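Local coordinates for ESX-1 secretion-associated protein EspB (Mycobacterium marinum, PDB 7P0Z) that is secreted through the mycobacterial ESX-1 system and assembles into a seven-subunit, channel-like oligomer that probably takes part in protein transport, at residues G40-A43 with A44-A48; L51-S54 with A55-R59; V152-A155 with D156-N160. All coordinates share one frame; numbering follows the deposited sequence.

Interaction 1. Residues G40-A43 with A44-A48; sequences GLTA and ANNAA
Leu41 O accepts the N-H of Asn45 at 3.2 Å, with an N-H...O angle of 156°, the first of three successive i to i+4 bonds. Thr42 O is met by Asn46 N at 3.0 Å, and this is the straighter bond, at 165°. Ala43 O takes the N-H of Ala47 at 2.9 Å. Each of these three carbonyls therefore has a backbone donor one turn on. Leu41, with an extended psi, occupies the N-cap position, so the three bonds trace the first turn of helix 42-81 in the PE domain, where the chain changes from loop to helix. Just ahead of that turn the backbone is tied elsewhere: Leu41 N bonds to Ser39 OG, and Gly40 makes a backbone hydrogen bond with Lys141 on helix 133-143. Side chains add little across the turn. Leu41 CB and Ala44 CB approach to 4.3 Å, a loose apolar contact, while the leucine end leads off toward Tyr265 and Leu142. Asn46 has CG beside its own backbone N, chi1 -76°, which folds the amide back over the carbonyl that its N-H already holds. CG lies 3.4 Å from Thr42 O, and OD1 is equally near; as both oxygens are acceptors, that approach is no bond. The same side chain packs on Asn159 of a neighbouring subunit.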
ATOM      1  N   GLY A  40       2.801  30.970  24.556  1.00 44.79           N
ATOM      2  CA  GLY A  40       1.743  30.899  25.529  1.00 44.79           C
ATOM      3  C   GLY A  40       0.529  30.147  25.073  1.00 44.79           C
ATOM      4  O   GLY A  40      -0.413  29.990  25.848  1.00 44.79           O
ATOM      5  N   LEU A  41       0.520  29.661  23.844  1.00 44.46           N
ATOM      6  CA  LEU A  41      -0.617  28.910  23.355  1.00 44.46           C
ATOM      7  C   LEU A  41      -0.794  27.614  24.129  1.00 44.46           C
ATOM      8  O   LEU A  41       0.157  27.043  24.654  1.00 44.46           O
ATOM      9  CB  LEU A  41      -0.449  28.620  21.882  1.00 44.46           C
ATOM     10  CG  LEU A  41      -0.366  29.946  21.129  1.00 44.46           C
ATOM     11  CD1 LEU A  41       0.104  29.736  19.718  1.00 44.46           C
ATOM     12  CD2 LEU A  41      -1.705  30.628  21.146  1.00 44.46           C
ATOM     13  N   THR A  42      -2.036  27.163  24.218  1.00 43.10           N
ATOM     14  CA  THR A  42      -2.314  25.966  24.993  1.00 43.10           C
ATOM     15  C   THR A  42      -1.739  24.727  24.319  1.00 43.10           C
ATOM     16  O   THR A  42      -1.258  23.813  24.994  1.00 43.10           O
ATOM     17  CB  THR A  42      -3.818  25.830  25.222  1.00 43.10           C
ATOM     18  OG1 THR A  42      -4.085  24.665  25.996  1.00 43.10           O
ATOM     19  CG2 THR A  42      -4.544  25.699  23.927  1.00 43.10           C
ATOM     20  N   ALA A  43      -1.762  24.685  22.992  1.00 42.56           N
ATOM     21  CA  ALA A  43      -1.185  23.553  22.292  1.00 42.56           C
ATOM     22  C   ALA A  43       0.315  23.489  22.512  1.00 42.56           C
ATOM     23  O   ALA A  43       0.894  22.405  22.581  1.00 42.56           O
ATOM     24  CB  ALA A  43      -1.507  23.631  20.808  1.00 42.56           C
ATOM     25  N   ALA A  44       0.960  24.643  22.622  1.00 43.21           N
ATOM     26  CA  ALA A  44       2.386  24.651  22.900  1.00 43.21           C
ATOM     27  C   ALA A  44       2.678  24.070  24.269  1.00 43.21           C
ATOM     28  O   ALA A  44       3.641  23.322  24.443  1.00 43.21           O
ATOM     29  CB  ALA A  44       2.930  26.069  22.798  1.00 43.21           C
ATOM     30  N   ASN A  45       1.870  24.414  25.259  1.00 43.04           N
ATOM     31  CA  ASN A  45       2.080  23.859  26.580  1.00 43.04           C
ATOM     32  C   ASN A  45       1.851  22.360  26.574  1.00 43.04           C
ATOM     33  O   ASN A  45       2.596  21.607  27.206  1.00 43.04           O
ATOM     34  CB  ASN A  45       1.161  24.532  27.580  1.00 43.04           C
ATOM     35  CG  ASN A  45       1.475  24.131  28.982  1.00 43.04           C
ATOM     36  OD1 ASN A  45       0.719  23.407  29.621  1.00 43.04           O
ATOM     37  ND2 ASN A  45       2.600  24.601  29.482  1.00 43.04           N
ATOM     38  N   ASN A  46       0.831  21.912  25.853  1.00 42.69           N
ATOM     39  CA  ASN A  46       0.606  20.485  25.702  1.00 42.69           C
ATOM     40  C   ASN A  46       1.802  19.802  25.076  1.00 42.69           C
ATOM     41  O   ASN A  46       2.194  18.717  25.502  1.00 42.69           O
ATOM     42  CB  ASN A  46      -0.621  20.243  24.846  1.00 42.69           C
ATOM     43  CG  ASN A  46      -1.874  20.490  25.577  1.00 42.69           C
ATOM     44  OD1 ASN A  46      -1.860  20.973  26.697  1.00 42.69           O
ATOM     45  ND2 ASN A  46      -2.982  20.193  24.944  1.00 42.69           N
ATOM     46  N   ALA A  47       2.373  20.405  24.044  1.00 41.95           N
ATOM     47  CA  ALA A  47       3.511  19.805  23.378  1.00 41.95           C
ATOM     48  C   ALA A  47       4.708  19.719  24.308  1.00 41.95           C
ATOM     49  O   ALA A  47       5.409  18.705  24.343  1.00 41.95           O
ATOM     50  CB  ALA A  47       3.858  20.600  22.129  1.00 41.95           C
ATOM     51  N   ALA A  48       4.958  20.774  25.067  1.00 41.87           N
ATOM     52  CA  ALA A  48       6.074  20.740  25.993  1.00 41.87           C
ATOM     53  C   ALA A  48       5.872  19.666  27.046  1.00 41.87           C
ATOM     54  O   ALA A  48       6.814  18.963  27.417  1.00 41.87           O
ATOM     55  CB  ALA A  48       6.262  22.104  26.642  1.00 41.87           C
TER

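Interaction 2. Residues L51-S54 with A55-R59; sequences LAVS and ADNVR
Asp56 and Asn57 lean back in the same manner over the carbonyls that their own N-H groups bind, one residue apart along the helix. Both have CG beside the backbone N (chi1 -80° and -75°), which carries Asp56 CG to 3.6 Å from Ala52 O and Asn57 CG to 3.4 Å from Val53 O. No side-chain bond results: the oxygens that come closest, Asp56 OD2 and Asn57 OD1, are acceptors like the carbonyls they approach. Instead the carboxylate turns its other oxygen toward Arg59, whose NH2 reaches Asp56 OD1 at 2.6 Å in a hydrogen-bonded salt bridge. The two flat groups are not coplanar there, since OD1 lies in the guanidinium plane but is met from above the carboxylate plane. Ala55 O lies 3.7 Å above the guanidinium plane, over its centre. NH1 bonds to Pro31 O, so the group is held at two nitrogens. Val58 lays CG2 3.4 Å from Ser54 O, the acceptor of its N-H. Ser54 OG is bound by Val274 N. An i to i+3 acid-arginine pair over unbroken i to i+4 backbone bonding is a familiar feature of long alpha helices, here helix 42-81 of the PE domain.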
ATOM      1  N   LEU A  51       6.529  16.264  25.543  1.00 39.89           N
ATOM      2  CA  LEU A  51       7.964  16.032  25.460  1.00 39.89           C
ATOM      3  C   LEU A  51       8.560  15.690  26.810  1.00 39.89           C
ATOM      4  O   LEU A  51       9.402  14.798  26.911  1.00 39.89           O
ATOM      5  CB  LEU A  51       8.669  17.247  24.879  1.00 39.89           C
ATOM      6  CG  LEU A  51       8.580  17.366  23.370  1.00 39.89           C
ATOM      7  CD1 LEU A  51       9.263  18.615  22.894  1.00 39.89           C
ATOM      8  CD2 LEU A  51       9.198  16.152  22.736  1.00 39.89           C
ATOM      9  N   ALA A  52       8.162  16.399  27.855  1.00 39.22           N
ATOM     10  CA  ALA A  52       8.711  16.103  29.167  1.00 39.22           C
ATOM     11  C   ALA A  52       8.371  14.686  29.594  1.00 39.22           C
ATOM     12  O   ALA A  52       9.223  13.961  30.119  1.00 39.22           O
ATOM     13  CB  ALA A  52       8.204  17.113  30.185  1.00 39.22           C
ATOM     14  N   VAL A  53       7.134  14.266  29.353  1.00 39.83           N
ATOM     15  CA  VAL A  53       6.722  12.927  29.737  1.00 39.83           C
ATOM     16  C   VAL A  53       7.464  11.880  28.925  1.00 39.83           C
ATOM     17  O   VAL A  53       7.905  10.859  29.462  1.00 39.83           O
ATOM     18  CB  VAL A  53       5.198  12.780  29.602  1.00 39.83           C
ATOM     19  CG1 VAL A  53       4.782  11.394  29.955  1.00 39.83           C
ATOM     20  CG2 VAL A  53       4.516  13.728  30.532  1.00 39.83           C
ATOM     21  N   SER A  54       7.611  12.105  27.627  1.00 39.38           N
ATOM     22  CA  SER A  54       8.353  11.162  26.807  1.00 39.38           C
ATOM     23  C   SER A  54       9.797  11.047  27.266  1.00 39.38           C
ATOM     24  O   SER A  54      10.362   9.950  27.294  1.00 39.38           O
ATOM     25  CB  SER A  54       8.289  11.584  25.351  1.00 39.38           C
ATOM     26  OG  SER A  54       7.085  11.169  24.763  1.00 39.38           O
ATOM     27  N   ALA A  55      10.411  12.168  27.631  1.00 39.22           N
ATOM     28  CA  ALA A  55      11.777  12.125  28.124  1.00 39.22           C
ATOM     29  C   ALA A  55      11.879  11.321  29.410  1.00 39.22           C
ATOM     30  O   ALA A  55      12.782  10.491  29.563  1.00 39.22           O
ATOM     31  CB  ALA A  55      12.300  13.538  28.335  1.00 39.22           C
ATOM     32  N   ASP A  56      10.964  11.557  30.345  1.00 40.46           N
ATOM     33  CA  ASP A  56      10.941  10.773  31.571  1.00 40.46           C
ATOM     34  C   ASP A  56      10.801   9.285  31.285  1.00 40.46           C
ATOM     35  O   ASP A  56      11.468   8.454  31.911  1.00 40.46           O
ATOM     36  CB  ASP A  56       9.804  11.241  32.466  1.00 40.46           C
ATOM     37  CG  ASP A  56      10.147  12.482  33.225  1.00 40.46           C
ATOM     38  OD1 ASP A  56      11.330  12.660  33.552  1.00 40.46           O
ATOM     39  OD2 ASP A  56       9.244  13.290  33.493  1.00 40.46           O
ATOM     40  N   ASN A  57       9.942   8.929  30.348  1.00 40.40           N
ATOM     41  CA  ASN A  57       9.724   7.520  30.076  1.00 40.40           C
ATOM     42  C   ASN A  57      10.952   6.879  29.453  1.00 40.40           C
ATOM     43  O   ASN A  57      11.297   5.732  29.769  1.00 40.40           O
ATOM     44  CB  ASN A  57       8.487   7.373  29.201  1.00 40.40           C
ATOM     45  CG  ASN A  57       7.217   7.589  29.984  1.00 40.40           C
ATOM     46  OD1 ASN A  57       7.255   8.014  31.132  1.00 40.40           O
ATOM     47  ND2 ASN A  57       6.084   7.329  29.362  1.00 40.40           N
ATOM     48  N   VAL A  58      11.640   7.611  28.589  1.00 39.00           N
ATOM     49  CA  VAL A  58      12.867   7.092  28.010  1.00 39.00           C
ATOM     50  C   VAL A  58      13.929   6.895  29.087  1.00 39.00           C
ATOM     51  O   VAL A  58      14.638   5.886  29.098  1.00 39.00           O
ATOM     52  CB  VAL A  58      13.348   8.015  26.882  1.00 39.00           C
ATOM     53  CG1 VAL A  58      14.789   7.730  26.532  1.00 39.00           C
ATOM     54  CG2 VAL A  58      12.466   7.858  25.678  1.00 39.00           C
ATOM     55  N   ARG A  59      14.043   7.840  30.014  1.00 38.61           N
ATOM     56  CA  ARG A  59      15.027   7.687  31.079  1.00 38.61           C
ATOM     57  C   ARG A  59      14.729   6.462  31.938  1.00 38.61           C
ATOM     58  O   ARG A  59      15.640   5.711  32.323  1.00 38.61           O
ATOM     59  CB  ARG A  59      15.076   8.955  31.929  1.00 38.61           C
ATOM     60  CG  ARG A  59      15.849  10.068  31.275  1.00 38.61           C
ATOM     61  CD  ARG A  59      16.028  11.264  32.165  1.00 38.61           C
ATOM     62  NE  ARG A  59      14.771  11.954  32.394  1.00 38.61           N
ATOM     63  CZ  ARG A  59      14.385  13.045  31.748  1.00 38.61           C
ATOM     64  NH1 ARG A  59      15.152  13.596  30.832  1.00 38.61           N
ATOM     65  NH2 ARG A  59      13.223  13.584  32.031  1.00 38.61           N
TER

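Interaction 3. Residues V152-A155 with D156-N160; sequences VNFA and DGWNN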
ATOM      1  N   VAL A 152      15.429  23.873  21.664  1.00 40.87           N
ATOM      2  CA  VAL A 152      16.649  23.591  20.930  1.00 40.87           C
ATOM      3  C   VAL A 152      17.705  23.005  21.849  1.00 40.87           C
ATOM      4  O   VAL A 152      18.436  22.092  21.460  1.00 40.87           O
ATOM      5  CB  VAL A 152      17.132  24.858  20.210  1.00 40.87           C
ATOM      6  CG1 VAL A 152      18.392  24.583  19.474  1.00 40.87           C
ATOM      7  CG2 VAL A 152      16.088  25.305  19.245  1.00 40.87           C
ATOM      8  N   ASN A 153      17.800  23.494  23.083  1.00 40.76           N
ATOM      9  CA  ASN A 153      18.727  22.881  24.025  1.00 40.76           C
ATOM     10  C   ASN A 153      18.350  21.433  24.299  1.00 40.76           C
ATOM     11  O   ASN A 153      19.214  20.550  24.327  1.00 40.76           O
ATOM     12  CB  ASN A 153      18.770  23.670  25.325  1.00 40.76           C
ATOM     13  CG  ASN A 153      19.230  25.086  25.125  1.00 40.76           C
ATOM     14  OD1 ASN A 153      19.956  25.396  24.183  1.00 40.76           O
ATOM     15  ND2 ASN A 153      18.803  25.964  26.012  1.00 40.76           N
ATOM     16  N   PHE A 154      17.060  21.178  24.498  1.00 39.25           N
ATOM     17  CA  PHE A 154      16.550  19.830  24.677  1.00 39.25           C
ATOM     18  C   PHE A 154      16.934  18.939  23.508  1.00 39.25           C
ATOM     19  O   PHE A 154      17.436  17.823  23.691  1.00 39.25           O
ATOM     20  CB  PHE A 154      15.037  19.920  24.825  1.00 39.25           C
ATOM     21  CG  PHE A 154      14.355  18.626  25.067  1.00 39.25           C
ATOM     22  CD1 PHE A 154      14.190  18.147  26.343  1.00 39.25           C
ATOM     23  CD2 PHE A 154      13.847  17.900  24.020  1.00 39.25           C
ATOM     24  CE1 PHE A 154      13.548  16.967  26.565  1.00 39.25           C
ATOM     25  CE2 PHE A 154      13.209  16.718  24.236  1.00 39.25           C
ATOM     26  CZ  PHE A 154      13.053  16.249  25.516  1.00 39.25           C
ATOM     27  N   ALA A 155      16.706  19.420  22.294  1.00 39.42           N
ATOM     28  CA  ALA A 155      16.996  18.621  21.116  1.00 39.42           C
ATOM     29  C   ALA A 155      18.482  18.342  20.985  1.00 39.42           C
ATOM     30  O   ALA A 155      18.876  17.245  20.595  1.00 39.42           O
ATOM     31  CB  ALA A 155      16.475  19.319  19.869  1.00 39.42           C
ATOM     32  N   ASP A 156      19.319  19.330  21.278  1.00 40.56           N
ATOM     33  CA  ASP A 156      20.752  19.105  21.208  1.00 40.56           C
ATOM     34  C   ASP A 156      21.173  18.028  22.185  1.00 40.56           C
ATOM     35  O   ASP A 156      21.942  17.130  21.838  1.00 40.56           O
ATOM     36  CB  ASP A 156      21.509  20.389  21.500  1.00 40.56           C
ATOM     37  CG  ASP A 156      21.422  21.369  20.382  1.00 40.56           C
ATOM     38  OD1 ASP A 156      21.058  20.960  19.263  1.00 40.56           O
ATOM     39  OD2 ASP A 156      21.717  22.557  20.618  1.00 40.56           O
ATOM     40  N   GLY A 157      20.687  18.114  23.418  1.00 38.73           N
ATOM     41  CA  GLY A 157      21.029  17.104  24.393  1.00 38.73           C
ATOM     42  C   GLY A 157      20.616  15.717  23.951  1.00 38.73           C
ATOM     43  O   GLY A 157      21.383  14.761  24.066  1.00 38.73           O
ATOM     44  N   TRP A 158      19.419  15.593  23.401  1.00 38.76           N
ATOM     45  CA  TRP A 158      18.980  14.263  23.028  1.00 38.76           C
ATOM     46  C   TRP A 158      19.662  13.752  21.765  1.00 38.76           C
ATOM     47  O   TRP A 158      19.875  12.549  21.640  1.00 38.76           O
ATOM     48  CB  TRP A 158      17.461  14.231  22.906  1.00 38.76           C
ATOM     49  CG  TRP A 158      16.850  14.125  24.248  1.00 38.76           C
ATOM     50  CD1 TRP A 158      16.240  15.110  24.939  1.00 38.76           C
ATOM     51  CD2 TRP A 158      16.844  12.981  25.091  1.00 38.76           C
ATOM     52  NE1 TRP A 158      15.835  14.657  26.155  1.00 38.76           N
ATOM     53  CE2 TRP A 158      16.191  13.346  26.275  1.00 38.76           C
ATOM     54  CE3 TRP A 158      17.320  11.679  24.958  1.00 38.76           C
ATOM     55  CZ2 TRP A 158      16.003  12.464  27.317  1.00 38.76           C
ATOM     56  CZ3 TRP A 158      17.131  10.807  25.986  1.00 38.76           C
ATOM     57  CH2 TRP A 158      16.474  11.198  27.155  1.00 38.76           C
ATOM     58  N   ASN A 159      20.038  14.624  20.834  1.00 38.92           N
ATOM     59  CA  ASN A 159      20.853  14.180  19.711  1.00 38.92           C
ATOM     60  C   ASN A 159      22.227  13.721  20.163  1.00 38.92           C
ATOM     61  O   ASN A 159      22.754  12.721  19.658  1.00 38.92           O
ATOM     62  CB  ASN A 159      20.983  15.282  18.679  1.00 38.92           C
ATOM     63  CG  ASN A 159      20.090  15.078  17.517  1.00 38.92           C
ATOM     64  OD1 ASN A 159      19.994  13.980  16.992  1.00 38.92           O
ATOM     65  ND2 ASN A 159      19.429  16.132  17.088  1.00 38.92           N
ATOM     66  N   ASN A 160      22.832  14.442  21.099  1.00 38.81           N
ATOM     67  CA  ASN A 160      24.100  13.986  21.634  1.00 38.81           C
ATOM     68  C   ASN A 160      23.949  12.619  22.263  1.00 38.81           C
ATOM     69  O   ASN A 160      24.807  11.755  22.089  1.00 38.81           O
ATOM     70  CB  ASN A 160      24.644  14.971  22.652  1.00 38.81           C
ATOM     71  CG  ASN A 160      25.103  16.235  22.030  1.00 38.81           C
ATOM     72  OD1 ASN A 160      25.427  16.278  20.855  1.00 38.81           O
ATOM     73  ND2 ASN A 160      25.133  17.290  22.815  1.00 38.81           N
TER
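Val152 to Asn160 form uninterrupted alpha helix, and four successive i to i+4 bonds join the two segments. Val152 O accepts Asp156 N at 2.9 Å; Asn153 O, Phe154 O and Ala155 O receive the N-H groups of Gly157, Trp158 and Asn159 in turn. The main side-chain contact is the pair Phe154 and Trp158, one turn apart. Phe154 has CG anti to its nitrogen (chi1 -178°), whereas the tryptophan CG sits beside its own nitrogen (chi1 -80°), and these different torsions bring the indole over one phenyl face. Trp158 CD1 lies 3.4 Å above the phenyl plane, over the ring centre, and Trp158 NE1 stands 3.3 Å from Phe154 CZ. The planes meet at 53° with the phenyl and five-membered ring centroids 4.3 Å apart, an oblique aromatic pair. Phe154 O lies near the indole plane, 3.2 Å from Trp158 CD1, at the ring edge. Beyond this pair, Asp156 runs side by side with Val152, its OD2 4.1 Å from Val152 CG1. The aromatic pair sits between helices of the PPE and PE domains: the loop prolines Pro30 and Pro31 meet the indole, while Phe154 touches Ala211 and Trp158 touches Leu207 of helix 181-224, and both aromatics touch Ala55 of helix 42-81.

Interactions 1 and 2 lie in series on helix 42-81 with centres about 16 Å apart, and do not otherwise touch. Interaction 3 belongs to helix 149-166 and packs directly against interaction 2, their centres about 13 Å apart: Ala55 CB lies 4.0 Å from Phe154 CZ, and Arg59 NH1 lies 3.8 Å from Trp158 CZ2. The aromatic pair thus joins the PPE and PE parts of one chain. Within that chain, interactions 1 and 3 stay about 7 Å apart at their nearest atoms, yet residues of the two from different copies meet at a subunit interface of the seven-chain assembly.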